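Local coordinates for nisin immunity protein (Lactococcus lactis subsp. lactis, PDB 5XHB), which is a membrane lipoprotein involved in protecting the producing bacterium against exogenously supplied nisin, at residues K48-D53 with E57-S62; N73-A78 with L83-N88; S98-V103 with L207-A212; R130-M135 with Y139-T144. One frame throughout, in Å; residues are numbered along the deposited sequence.

Interaction 1: K48-D53 with E57-S62; sequences KLLIVD and EKLLSS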
loop_
_atom_site.group_PDB
_atom_site.type_symbol
_atom_site.label_atom_id
_atom_site.label_comp_id
_atom_site.label_asym_id
_atom_site.label_seq_id
_atom_site.Cartn_x
_atom_site.Cartn_y
_atom_site.Cartn_z
ATOM N N LYS A 48 16.688 15.080 7.346
ATOM C CA LYS A 48 15.548 15.749 6.746
ATOM C C LYS A 48 14.342 15.680 7.672
ATOM O O LYS A 48 14.000 14.619 8.180
ATOM C CB LYS A 48 15.227 15.119 5.382
ATOM C CG LYS A 48 13.982 15.680 4.696
ATOM C CD LYS A 48 14.169 17.132 4.279
ATOM C CE LYS A 48 13.174 17.519 3.185
ATOM N NZ LYS A 48 13.061 18.999 2.999
ATOM N N LEU A 49 13.704 16.819 7.907
ATOM C CA LEU A 49 12.500 16.826 8.714
ATOM C C LEU A 49 11.286 17.051 7.831
ATOM O O LEU A 49 11.248 17.989 7.036
ATOM C CB LEU A 49 12.581 17.899 9.812
ATOM C CG LEU A 49 11.389 17.905 10.770
ATOM C CD1 LEU A 49 11.845 18.102 12.207
ATOM C CD2 LEU A 49 10.412 18.996 10.379
ATOM N N LEU A 50 10.295 16.185 7.974
ATOM C CA LEU A 50 9.048 16.330 7.246
ATOM C C LEU A 50 7.898 16.393 8.226
ATOM O O LEU A 50 7.913 15.716 9.253
ATOM C CB LEU A 50 8.835 15.165 6.268
ATOM C CG LEU A 50 9.857 15.007 5.135
ATOM C CD1 LEU A 50 9.490 13.826 4.252
ATOM C CD2 LEU A 50 9.935 16.271 4.307
ATOM N N ILE A 51 6.900 17.204 7.897
ATOM C CA ILE A 51 5.681 17.289 8.681
ATOM C C ILE A 51 4.515 16.805 7.834
ATOM O O ILE A 51 4.254 17.359 6.771
ATOM C CB ILE A 51 5.415 18.730 9.157
ATOM C CG1 ILE A 51 6.600 19.243 9.979
ATOM C CG2 ILE A 51 4.124 18.790 9.952
ATOM C CD1 ILE A 51 6.436 20.692 10.457
ATOM N N VAL A 52 3.829 15.761 8.284
ATOM C CA VAL A 52 2.838 15.111 7.433
ATOM C C VAL A 52 1.450 15.061 8.055
ATOM O O VAL A 52 1.263 14.531 9.147
ATOM C CB VAL A 52 3.247 13.670 7.084
ATOM C CG1 VAL A 52 2.439 13.178 5.891
ATOM C CG2 VAL A 52 4.733 13.599 6.773
ATOM N N ASP A 53 0.477 15.606 7.337
ATOM C CA ASP A 53 -0.912 15.533 7.756
ATOM C C ASP A 53 -1.395 14.089 7.701
ATOM O O ASP A 53 -1.459 13.507 6.632
ATOM C CB ASP A 53 -1.783 16.421 6.869
ATOM C CG ASP A 53 -3.243 16.388 7.276
ATOM O OD1 ASP A 53 -3.967 15.476 6.823
ATOM O OD2 ASP A 53 -3.661 17.276 8.051
ATOM N N GLU A 57 -2.243 12.845 4.265
ATOM C CA GLU A 57 -0.886 12.373 3.981
ATOM C C GLU A 57 -0.125 13.378 3.126
ATOM O O GLU A 57 0.810 13.027 2.409
ATOM C CB GLU A 57 -0.921 10.990 3.329
ATOM C CG GLU A 57 -1.368 9.904 4.304
ATOM C CD GLU A 57 -1.258 8.504 3.736
ATOM O OE1 GLU A 57 -1.066 8.370 2.507
ATOM O OE2 GLU A 57 -1.364 7.536 4.524
ATOM N N LYS A 58 -0.526 14.639 3.229
ATOM C CA LYS A 58 0.143 15.722 2.531
ATOM C C LYS A 58 1.197 16.361 3.428
ATOM O O LYS A 58 1.061 16.371 4.649
ATOM C CB LYS A 58 -0.878 16.762 2.064
ATOM C CG LYS A 58 -1.774 16.260 0.931
ATOM C CD LYS A 58 -3.037 17.101 0.774
ATOM C CE LYS A 58 -3.996 16.461 -0.233
ATOM N NZ LYS A 58 -5.338 17.117 -0.259
ATOM N N LEU A 59 2.261 16.868 2.817
ATOM C CA LEU A 59 3.301 17.556 3.562
ATOM C C LEU A 59 2.775 18.897 4.065
ATOM O O LEU A 59 2.008 19.565 3.370
ATOM C CB LEU A 59 4.542 17.758 2.697
ATOM C CG LEU A 59 5.227 16.475 2.235
ATOM C CD1 LEU A 59 6.604 16.785 1.666
ATOM C CD2 LEU A 59 5.333 15.484 3.379
ATOM N N LEU A 60 3.181 19.272 5.277
ATOM C CA LEU A 60 2.799 20.549 5.873
ATOM C C LEU A 60 4.039 21.383 6.161
ATOM O O LEU A 60 5.145 20.851 6.260
ATOM C CB LEU A 60 2.002 20.335 7.166
ATOM C CG LEU A 60 0.776 19.425 7.101
ATOM C CD1 LEU A 60 0.369 18.966 8.490
ATOM C CD2 LEU A 60 -0.383 20.128 6.421
ATOM N N SER A 61 3.857 22.693 6.295
ATOM C CA SER A 61 4.965 23.585 6.617
ATOM C C SER A 61 5.072 23.791 8.130
ATOM O O SER A 61 6.090 24.269 8.632
ATOM C CB SER A 61 4.799 24.926 5.895
ATOM O OG SER A 61 3.445 25.356 5.929
ATOM N N SER A 62 4.015 23.419 8.846
ATOM C CA SER A 62 4.003 23.465 10.303
ATOM C C SER A 62 3.012 22.429 10.821
ATOM O O SER A 62 2.111 22.011 10.090
ATOM C CB SER A 62 3.639 24.865 10.809
ATOM O OG SER A 62 2.237 25.005 10.985
HETATM O O HOH W 1 7.167 19.008 5.834
#

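Interaction 2: N73-A78 with L83-N88; sequences NNIYEA and LCMGIN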
loop_
_atom_site.group_PDB
_atom_site.type_symbol
_atom_site.label_atom_id
_atom_site.label_comp_id
_atom_site.label_asym_id
_atom_site.label_seq_id
_atom_site.Cartn_x
_atom_site.Cartn_y
_atom_site.Cartn_z
ATOM N N ASN A 73 16.904 10.283 8.869
ATOM C CA ASN A 73 18.279 10.479 9.302
ATOM C C ASN A 73 19.188 9.312 8.951
ATOM O O ASN A 73 19.152 8.275 9.622
ATOM C CB ASN A 73 18.297 10.713 10.810
ATOM C CG ASN A 73 19.628 11.248 11.310
ATOM O OD1 ASN A 73 20.435 11.795 10.545
ATOM N ND2 ASN A 73 19.858 11.101 12.607
ATOM N N ASN A 74 19.980 9.508 7.894
ATOM C CA ASN A 74 21.019 8.586 7.440
ATOM C C ASN A 74 20.502 7.315 6.801
ATOM O O ASN A 74 19.405 6.856 7.100
ATOM C CB ASN A 74 21.945 8.208 8.589
ATOM C CG ASN A 74 22.509 9.420 9.283
ATOM O OD1 ASN A 74 22.690 10.465 8.667
ATOM N ND2 ASN A 74 22.772 9.296 10.573
ATOM N N ILE A 75 21.320 6.769 5.909
ATOM C CA ILE A 75 21.107 5.437 5.350
ATOM C C ILE A 75 22.184 4.525 5.907
ATOM O O ILE A 75 23.362 4.896 5.921
ATOM C CB ILE A 75 21.159 5.447 3.803
ATOM C CG1 ILE A 75 20.006 6.277 3.249
ATOM C CG2 ILE A 75 21.112 4.016 3.238
ATOM C CD1 ILE A 75 19.846 6.213 1.757
ATOM N N TYR A 76 21.773 3.351 6.381
ATOM C CA TYR A 76 22.665 2.355 6.963
ATOM C C TYR A 76 22.650 1.047 6.192
ATOM O O TYR A 76 21.652 0.706 5.552
ATOM C CB TYR A 76 22.255 2.041 8.399
ATOM C CG TYR A 76 22.225 3.230 9.297
ATOM C CD1 TYR A 76 21.136 4.089 9.302
ATOM C CD2 TYR A 76 23.282 3.498 10.150
ATOM C CE1 TYR A 76 21.103 5.185 10.132
ATOM C CE2 TYR A 76 23.256 4.601 10.984
ATOM C CZ TYR A 76 22.169 5.438 10.966
ATOM O OH TYR A 76 22.135 6.536 11.791
ATOM N N GLU A 77 23.730 0.284 6.295
ATOM C CA GLU A 77 23.676 -1.090 5.823
ATOM C C GLU A 77 23.284 -1.995 6.982
ATOM O O GLU A 77 23.841 -1.878 8.077
ATOM C CB GLU A 77 25.013 -1.524 5.219
ATOM C CG GLU A 77 24.951 -2.920 4.605
ATOM C CD GLU A 77 26.257 -3.333 3.958
ATOM O OE1 GLU A 77 27.269 -2.628 4.163
ATOM O OE2 GLU A 77 26.272 -4.365 3.250
ATOM N N ALA A 78 22.316 -2.887 6.754
ATOM C CA ALA A 78 21.896 -3.826 7.787
ATOM C C ALA A 78 22.725 -5.119 7.728
ATOM O O ALA A 78 23.518 -5.316 6.809
ATOM C CB ALA A 78 20.408 -4.137 7.653
ATOM N N LEU A 83 19.718 -2.183 2.715
ATOM C CA LEU A 83 19.892 -0.824 3.235
ATOM C C LEU A 83 18.677 -0.405 4.053
ATOM O O LEU A 83 17.566 -0.877 3.813
ATOM C CB LEU A 83 20.114 0.179 2.099
ATOM C CG LEU A 83 21.314 -0.059 1.198
ATOM C CD1 LEU A 83 21.329 0.978 0.086
ATOM C CD2 LEU A 83 22.592 0.006 2.014
ATOM N N CYS A 84 18.878 0.484 5.018
ATOM C CA CYS A 84 17.745 1.013 5.761
ATOM C C CYS A 84 17.959 2.479 6.115
ATOM O O CYS A 84 19.062 3.020 5.961
ATOM C CB CYS A 84 17.492 0.183 7.024
ATOM S SG CYS A 84 18.870 0.191 8.197
HETATM N N MSE A 85 16.887 3.123 6.564
HETATM C CA MSE A 85 16.917 4.542 6.828
HETATM C C MSE A 85 16.452 4.809 8.240
HETATM O O MSE A 85 15.504 4.186 8.713
HETATM C CB MSE A 85 16.044 5.300 5.839
HETATM C CG MSE A 85 16.074 6.806 6.069
HETATM SE SE MSE A 85 15.055 7.747 4.712
HETATM C CE MSE A 85 16.189 7.337 3.153
ATOM N N GLY A 86 17.124 5.731 8.921
ATOM C CA GLY A 86 16.660 6.143 10.236
ATOM C C GLY A 86 15.400 6.976 10.102
ATOM O O GLY A 86 15.391 7.991 9.395
ATOM N N ILE A 87 14.327 6.532 10.753
ATOM C CA ILE A 87 13.080 7.272 10.784
ATOM C C ILE A 87 12.673 7.460 12.238
ATOM O O ILE A 87 12.290 6.500 12.906
ATOM C CB ILE A 87 11.917 6.566 10.055
ATOM C CG1 ILE A 87 12.355 6.008 8.691
ATOM C CG2 ILE A 87 10.748 7.545 9.907
ATOM C CD1 ILE A 87 12.726 7.054 7.686
ATOM N N ASN A 88 12.736 8.696 12.706
ATOM C CA ASN A 88 12.527 8.991 14.124
ATOM C C ASN A 88 13.415 8.075 14.948
ATOM O O ASN A 88 14.626 8.088 14.753
ATOM C CB ASN A 88 11.047 8.878 14.495
ATOM C CG ASN A 88 10.246 10.051 13.953
ATOM O OD1 ASN A 88 10.785 10.856 13.197
ATOM N ND2 ASN A 88 8.975 10.163 14.334
#

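Interaction 3: S98-V103 with L207-A212; sequences SDKGAV and LTEAFA. With SO4 (sulfate ion), chain B.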
loop_
_atom_site.group_PDB
_atom_site.type_symbol
_atom_site.label_atom_id
_atom_site.label_comp_id
_atom_site.label_asym_id
_atom_site.label_seq_id
_atom_site.Cartn_x
_atom_site.Cartn_y
_atom_site.Cartn_z
ATOM N N SER A 98 11.362 -0.702 -8.148
ATOM C CA SER A 98 10.914 -1.905 -8.846
ATOM C C SER A 98 10.136 -2.850 -7.925
ATOM O O SER A 98 9.389 -3.719 -8.397
ATOM C CB SER A 98 12.110 -2.638 -9.446
ATOM O OG SER A 98 12.935 -3.151 -8.417
ATOM N N ASP A 99 10.295 -2.665 -6.611
ATOM C CA ASP A 99 9.607 -3.480 -5.618
ATOM C C ASP A 99 8.306 -2.849 -5.066
ATOM O O ASP A 99 7.700 -3.403 -4.147
ATOM C CB ASP A 99 10.535 -3.776 -4.435
ATOM C CG ASP A 99 11.692 -4.699 -4.797
ATOM O OD1 ASP A 99 11.580 -5.448 -5.785
ATOM O OD2 ASP A 99 12.715 -4.684 -4.079
ATOM N N LYS A 100 7.887 -1.705 -5.602
ATOM C CA LYS A 100 6.701 -1.038 -5.068
ATOM C C LYS A 100 5.507 -1.964 -5.229
ATOM O O LYS A 100 5.422 -2.701 -6.207
ATOM C CB LYS A 100 6.439 0.301 -5.763
ATOM C CG LYS A 100 6.147 0.203 -7.232
ATOM C CD LYS A 100 5.564 1.511 -7.791
ATOM C CE LYS A 100 6.535 2.661 -7.703
ATOM N NZ LYS A 100 5.928 3.944 -8.201
ATOM N N GLY A 101 4.611 -1.943 -4.248
ATOM C CA GLY A 101 3.460 -2.830 -4.248
ATOM C C GLY A 101 3.722 -4.228 -3.704
ATOM O O GLY A 101 2.832 -4.830 -3.108
ATOM N N ALA A 102 4.925 -4.758 -3.928
ATOM C CA ALA A 102 5.286 -6.076 -3.397
ATOM C C ALA A 102 5.454 -5.998 -1.893
ATOM O O ALA A 102 5.070 -6.913 -1.154
ATOM C CB ALA A 102 6.578 -6.595 -4.044
ATOM N N VAL A 103 6.043 -4.888 -1.466
ATOM C CA VAL A 103 6.278 -4.560 -0.067
ATOM C C VAL A 103 5.667 -3.189 0.198
ATOM O O VAL A 103 5.905 -2.243 -0.570
ATOM C CB VAL A 103 7.790 -4.529 0.272
ATOM C CG1 VAL A 103 8.008 -4.123 1.734
ATOM C CG2 VAL A 103 8.443 -5.870 -0.040
ATOM N N LEU A 207 0.113 -0.736 -3.925
ATOM C CA LEU A 207 -1.236 -1.241 -3.632
ATOM C C LEU A 207 -2.225 -0.091 -3.503
ATOM O O LEU A 207 -3.405 -0.226 -3.831
ATOM C CB LEU A 207 -1.241 -2.079 -2.351
ATOM C CG LEU A 207 -0.611 -3.469 -2.444
ATOM C CD1 LEU A 207 -0.507 -4.108 -1.057
ATOM C CD2 LEU A 207 -1.421 -4.371 -3.375
ATOM N N THR A 208 -1.734 1.050 -3.026
ATOM C CA THR A 208 -2.553 2.254 -2.935
ATOM C C THR A 208 -3.077 2.671 -4.306
ATOM O O THR A 208 -4.183 3.193 -4.411
ATOM C CB THR A 208 -1.752 3.424 -2.292
ATOM O OG1 THR A 208 -1.471 3.088 -0.932
ATOM C CG2 THR A 208 -2.554 4.708 -2.312
ATOM N N GLU A 209 -2.293 2.422 -5.353
ATOM C CA GLU A 209 -2.678 2.781 -6.721
ATOM C C GLU A 209 -3.703 1.807 -7.297
ATOM O O GLU A 209 -4.753 2.203 -7.808
ATOM C CB GLU A 209 -1.480 2.782 -7.672
ATOM C CG GLU A 209 -0.342 3.758 -7.424
ATOM C CD GLU A 209 0.830 3.442 -8.358
ATOM O OE1 GLU A 209 0.603 3.415 -9.594
ATOM O OE2 GLU A 209 1.947 3.169 -7.870
ATOM N N ALA A 210 -3.362 0.526 -7.234
ATOM C CA ALA A 210 -4.188 -0.519 -7.826
ATOM C C ALA A 210 -3.779 -1.874 -7.293
ATOM O O ALA A 210 -2.648 -2.060 -6.830
ATOM C CB ALA A 210 -4.072 -0.512 -9.351
ATOM N N PHE A 211 -4.703 -2.824 -7.368
ATOM C CA PHE A 211 -4.348 -4.205 -7.089
ATOM C C PHE A 211 -5.259 -5.127 -7.875
ATOM O O PHE A 211 -6.176 -4.658 -8.559
ATOM C CB PHE A 211 -4.415 -4.501 -5.589
ATOM C CG PHE A 211 -5.697 -4.048 -4.924
ATOM C CD1 PHE A 211 -6.791 -4.897 -4.843
ATOM C CD2 PHE A 211 -5.793 -2.781 -4.361
ATOM C CE1 PHE A 211 -7.971 -4.479 -4.231
ATOM C CE2 PHE A 211 -6.962 -2.353 -3.751
ATOM C CZ PHE A 211 -8.056 -3.204 -3.687
ATOM N N ALA A 212 -4.983 -6.428 -7.815
ATOM C CA ALA A 212 -5.759 -7.401 -8.573
ATOM C C ALA A 212 -6.640 -8.232 -7.647
ATOM O O ALA A 212 -6.188 -8.686 -6.599
ATOM C CB ALA A 212 -4.835 -8.312 -9.372
HETATM S S SO4 B . 1.319 0.330 -0.594
HETATM O O1 SO4 B . 1.919 -0.676 -1.494
HETATM O O2 SO4 B . 0.307 -0.302 0.248
HETATM O O3 SO4 B . 2.339 0.926 0.267
HETATM O O4 SO4 B . 0.708 1.352 -1.437
#

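Interaction 4: R130-M135 with Y139-T144; sequences RKIDYM and YSISDT. With SO4 (sulfate ion), chain B.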
loop_
_atom_site.group_PDB
_atom_site.type_symbol
_atom_site.label_atom_id
_atom_site.label_comp_id
_atom_site.label_asym_id
_atom_site.label_seq_id
_atom_site.Cartn_x
_atom_site.Cartn_y
_atom_site.Cartn_z
ATOM N N ARG A 130 -19.185 -4.313 -5.458
ATOM C CA ARG A 130 -18.246 -4.210 -6.570
ATOM C C ARG A 130 -17.059 -3.351 -6.173
ATOM O O ARG A 130 -16.231 -3.006 -7.008
ATOM C CB ARG A 130 -18.929 -3.637 -7.815
ATOM C CG ARG A 130 -20.161 -4.450 -8.262
ATOM C CD ARG A 130 -21.167 -3.586 -9.026
ATOM N NE ARG A 130 -21.536 -2.375 -8.283
ATOM C CZ ARG A 130 -22.321 -1.414 -8.757
ATOM N NH1 ARG A 130 -22.839 -1.518 -9.976
ATOM N NH2 ARG A 130 -22.596 -0.349 -8.016
ATOM N N LYS A 131 -16.976 -3.023 -4.886
ATOM C CA LYS A 131 -15.900 -2.180 -4.379
ATOM C C LYS A 131 -15.182 -2.823 -3.207
ATOM O O LYS A 131 -15.758 -3.623 -2.471
ATOM C CB LYS A 131 -16.448 -0.808 -3.957
ATOM C CG LYS A 131 -16.845 0.063 -5.146
ATOM C CD LYS A 131 -17.387 1.427 -4.705
ATOM C CE LYS A 131 -17.701 2.297 -5.922
ATOM N NZ LYS A 131 -18.226 3.651 -5.526
ATOM N N ILE A 132 -13.914 -2.462 -3.049
ATOM C CA ILE A 132 -13.098 -2.957 -1.960
ATOM C C ILE A 132 -12.517 -1.788 -1.189
ATOM O O ILE A 132 -12.060 -0.812 -1.790
ATOM C CB ILE A 132 -11.967 -3.866 -2.484
ATOM C CG1 ILE A 132 -12.577 -5.184 -2.954
ATOM C CG2 ILE A 132 -10.926 -4.133 -1.395
ATOM C CD1 ILE A 132 -11.576 -6.157 -3.429
ATOM N N ASP A 133 -12.564 -1.887 0.135
ATOM C CA ASP A 133 -11.972 -0.880 1.019
ATOM C C ASP A 133 -10.551 -1.280 1.403
ATOM O O ASP A 133 -10.310 -2.418 1.821
ATOM C CB ASP A 133 -12.798 -0.707 2.294
ATOM C CG ASP A 133 -14.269 -0.430 2.021
ATOM O OD1 ASP A 133 -14.622 -0.005 0.901
ATOM O OD2 ASP A 133 -15.073 -0.651 2.945
ATOM N N TYR A 134 -9.618 -0.342 1.283
ATOM C CA TYR A 134 -8.232 -0.602 1.647
ATOM C C TYR A 134 -7.506 0.695 2.005
ATOM O O TYR A 134 -7.515 1.653 1.230
ATOM C CB TYR A 134 -7.496 -1.316 0.507
ATOM C CG TYR A 134 -5.995 -1.417 0.717
ATOM C CD1 TYR A 134 -5.472 -2.207 1.732
ATOM C CD2 TYR A 134 -5.109 -0.731 -0.109
ATOM C CE1 TYR A 134 -4.105 -2.315 1.927
ATOM C CE2 TYR A 134 -3.731 -0.826 0.081
ATOM C CZ TYR A 134 -3.242 -1.623 1.099
ATOM O OH TYR A 134 -1.889 -1.723 1.303
HETATM N N MSE A 135 -6.881 0.718 3.177
HETATM C CA MSE A 135 -6.071 1.871 3.603
HETATM C C MSE A 135 -6.834 3.190 3.592
HETATM O O MSE A 135 -6.266 4.236 3.266
HETATM C CB MSE A 135 -4.828 2.009 2.721
HETATM C CG MSE A 135 -3.700 1.078 3.105
HETATM SE SE MSE A 135 -2.956 1.529 4.860
HETATM C CE MSE A 135 -2.239 3.300 4.392
ATOM N N TYR A 139 -11.932 1.186 -3.647
ATOM C CA TYR A 139 -11.427 0.722 -4.929
ATOM C C TYR A 139 -12.540 0.087 -5.714
ATOM O O TYR A 139 -13.285 -0.718 -5.182
ATOM C CB TYR A 139 -10.283 -0.287 -4.732
ATOM C CG TYR A 139 -9.077 0.393 -4.141
ATOM C CD1 TYR A 139 -9.002 0.633 -2.780
ATOM C CD2 TYR A 139 -8.030 0.824 -4.960
ATOM C CE1 TYR A 139 -7.919 1.290 -2.231
ATOM C CE2 TYR A 139 -6.933 1.480 -4.423
ATOM C CZ TYR A 139 -6.886 1.711 -3.058
ATOM O OH TYR A 139 -5.818 2.380 -2.504
ATOM N N SER A 140 -12.641 0.440 -6.985
ATOM C CA SER A 140 -13.645 -0.150 -7.850
ATOM C C SER A 140 -13.069 -1.339 -8.612
ATOM O O SER A 140 -12.040 -1.200 -9.267
ATOM C CB SER A 140 -14.172 0.898 -8.829
ATOM O OG SER A 140 -15.059 0.286 -9.741
ATOM N N ILE A 141 -13.729 -2.496 -8.504
ATOM C CA ILE A 141 -13.340 -3.707 -9.230
ATOM C C ILE A 141 -13.891 -3.642 -10.635
ATOM O O ILE A 141 -15.103 -3.686 -10.835
ATOM C CB ILE A 141 -13.862 -4.980 -8.529
ATOM C CG1 ILE A 141 -13.349 -5.041 -7.087
ATOM C CG2 ILE A 141 -13.460 -6.241 -9.300
ATOM C CD1 ILE A 141 -14.075 -6.107 -6.241
ATOM N N SER A 142 -13.001 -3.518 -11.614
ATOM C CA SER A 142 -13.409 -3.327 -12.999
ATOM C C SER A 142 -13.678 -4.655 -13.703
ATOM O O SER A 142 -13.532 -5.729 -13.111
ATOM C CB SER A 142 -12.323 -2.564 -13.758
ATOM O OG SER A 142 -11.191 -3.404 -13.922
ATOM N N ASP A 143 -14.047 -4.578 -14.978
ATOM C CA ASP A 143 -14.145 -5.770 -15.811
ATOM C C ASP A 143 -12.899 -5.903 -16.699
ATOM O O ASP A 143 -12.949 -6.505 -17.765
ATOM C CB ASP A 143 -15.414 -5.733 -16.670
ATOM C CG ASP A 143 -15.804 -7.114 -17.201
ATOM O OD1 ASP A 143 -15.406 -8.129 -16.588
ATOM O OD2 ASP A 143 -16.506 -7.192 -18.234
ATOM N N THR A 144 -11.783 -5.335 -16.244
ATOM C CA THR A 144 -10.501 -5.456 -16.939
ATOM C C THR A 144 -9.660 -6.556 -16.321
ATOM O O THR A 144 -9.436 -6.556 -15.113
ATOM C CB THR A 144 -9.712 -4.139 -16.885
ATOM O OG1 THR A 144 -10.450 -3.118 -17.572
ATOM C CG2 THR A 144 -8.322 -4.307 -17.508
HETATM S S SO4 B . 1.319 0.330 -0.594
HETATM O O1 SO4 B . 1.919 -0.676 -1.494
HETATM O O2 SO4 B . 0.307 -0.302 0.248
HETATM O O3 SO4 B . 2.339 0.926 0.267
HETATM O O4 SO4 B . 0.708 1.352 -1.437
HETATM O O HOH W 2 -17.189 -0.872 -8.696
#

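Interaction 1: K48-D53 with E57-S62
Ile-51 and Leu-60 meet because of how each side chain leaves the backbone. In Ile-51 the CG2 methyl lies anti to the backbone N, while CG1 (chi1 -58°) runs beside it. CG2 therefore rests on CB of Leu-60, at 3.8 Å, and CD1 reaches back to CA of Ser-62. The two side chains cross at about a right angle. Leu-60 keeps CG anti to its carbonyl carbon, which sends CD1 the other way, over the backbone N and CB of Asp-53. CD1 of Leu-60 lies 3.7 Å from CB of Asp-53.

On the other face of the sheet Val-52 pairs with Leu-59. CG2 of Val-52 touches CD2 of Leu-59 at 3.9 Å. CG1 of Val-52 lies over the Glu-57 and Lys-58 backbone. This face turns inward, where Tyr-17 packs on Leu-50 and Val-52.

The segments form a beta hairpin. Strand 59-60 is short, and it lies at one edge of the N-terminal antiparallel sheet. Val-52 and Leu-59 are a non-hydrogen-bonded pair. Two backbone bonds flank them: Leu-60 N to Ile-51 O at 2.7 Å, and Asp-53 N to Lys-58 O at 2.9 Å. The second is nearly straight at the carbonyl. A weak, bent bond from Glu-57 N to Asp-53 O lies at the turn. Asp-53 OD1 takes Ser-56 N in the turn, and OD2 takes Asn-64 ND2.

At Leu-60 the strands already part. Water 1 stands between Ile-51 N and Leu-60 O, accepting from the first at 2.8 Å and donating to the second at 2.8 Å.

Interaction 2: N73-A78 with L83-N88
The Tyr-76 ring meets Gly-86 and Cys-84 by its edge. Gly-86 N and Cys-84 O both lie near the ring plane, and CE1 of Tyr-76 comes within 4.2 Å of Gly-86 N. Tyr-91, on strand 90-96, meets this ring edge-to-face. The hydroxyl accepts a bond from Asn-74 ND2, 3.1 Å from Tyr-76 OH and nearly straight at 173°. The tyrosine oxygen lies in the plane of that amide. Asn-74 OD1 is in turn bound by Phe-46 N, so the amide is held from both ends.

On the same face as the ring, Cys-84 SG touches Tyr-76 CB at 3.9 Å. SG sits between its own backbone N and carbonyl carbon (chi1 62°).

The other face carries Ile-75, Leu-83 and Met-85, a selenomethionine. CG1 of Ile-75 meets CE of Met-85 at 4.0 Å, and CG2 of Ile-75 meets CB of Leu-83. The Met-85 chain bends at its last torsion, which brings CE against the isoleucine. Phe-20 and Ile-94 pack on this face.

The two segments form a beta hairpin. Tyr-76 and Cys-84 are its regular hydrogen-bonded pair, with both bonds at 2.8 Å: Tyr-76 N to Cys-84 O, and Cys-84 N to Tyr-76 O. Further along, Gly-86 N donates to Asn-74 O at 3.1 Å and only weakly to Asn-73 O. Asn-73 N donates to Gly-86 O at 2.8 Å.

The backbone bonds thus set the register, and the aliphatic face adds apolar packing. The Asn-74 bond, within its own strand, probably limits rotation of the ring lying along Gly-86.

Interaction 3: S98-V103 with L207-A212
Van der Waals contact between the segments is small: Leu-207 carbons rest on the Gly-101 carbonyl oxygen. CG of Leu-207 lies 3.8 Å from Gly-101 O, and CD1 is close to the same oxygen. Gly-101 has a positive phi, at which a side chain would press on the carbonyl of Lys-100. Ser-201 OG bonds to Gly-101 O, and Phe-122 and Tyr-134 also pack on Leu-207.

The charged pair is loose. Lys-100 and Glu-209 cross at about a right angle, with NZ 4.1 Å from OE2. This is too long for a salt bridge, but the opposite charges probably attract. CD of Lys-100 lies about as close to OE2 of Glu-209, at 4.0 Å. That oxygen has a firmer partner in Ser-206 N.

The remaining bonds go to a sulfate ion, probably from the crystallisation liquor. Leu-207 N donates to sulfate O1 at 3.0 Å. Sulfate O4 takes two bonds from Thr-208, one from N at 2.9 Å and one from OG1 at 2.8 Å. OG1 lies beside its own backbone N, and so both donors reach one oxygen. On the other segment, CA of Gly-101 approaches sulfate O1 at 3.8 Å. Ala-105 N, Arg-107 NH1 and Tyr-134 OH complete the hydrogen bonds to the ion.

Residues 98-103 belong to the link between the two sheets, and 207-209 form a turn of helical backbone angles ahead of strand 210-215. Here successive backbone N-H groups and a threonine hydroxyl hold an anion, sulfate, which does not by itself show that a natural ligand binds at this turn.

Interaction 4: R130-M135 with Y139-T144
Tyr-134 and Tyr-139 pack together, CB of Tyr-134 against CE1 of Tyr-139 at 3.8 Å, and the side chains are set obliquely. The Tyr-139 ring presents its edge to two backbone oxygens, Ile-132 O and Tyr-134 O, both in its plane. CE1 of Tyr-139 lies 3.5 Å from Tyr-134 O. The Tyr-139 hydroxyl bonds to Thr-208 O. Tyr-134 CG is anti to its backbone N (chi1 170°), and the ring extends to the sulfate, where OH donates to sulfate O2 at 2.8 Å. Phe-122 stacks on the Tyr-134 ring.

Apolar contact continues on the side of the sheet that carries Ile-132, Tyr-139 and Ile-141. CD1 of Ile-141 meets CG1 of Ile-132 at 3.7 Å, and Phe-211 packs on Ile-132.

These strands form a beta hairpin in the C-terminal antiparallel sheet, within the Spa1 C-terminal family region. Ile-132 and Tyr-139 are a hydrogen-bonded pair: Ile-132 N reaches Tyr-139 O at 2.8 Å, and Tyr-139 N reaches Ile-132 O at 2.7 Å. Ile-141 N donates to Arg-130 O at 3.0 Å.

Water 2 donates to the same Arg-130 O and also bonds to Ser-140 OG, 2.6 Å away. Ser-142 OG accepts from Thr-144 N, an ST turn.

Interactions 1 and 2 are hairpins of one N-terminal antiparallel sheet, where strands 39-53 and 67-78 are neighbours. Their centres lie about 19 Å apart. Interaction 4 is a hairpin in the C-terminal sheet, about 35 Å from interaction 2 between centres and on the opposite side of the chain's centre. Interaction 3 lies near that centre. Along the chain, 1 precedes 2 and 2 precedes 3, while 4 is nested within the loop that 3 closes. Interactions 3 and 4 touch through Thr-208 and Tyr-139 and share the sulfate. Through interaction 3 the link after strand 90-96 meets the C-terminal sheet beside the bound sulfate.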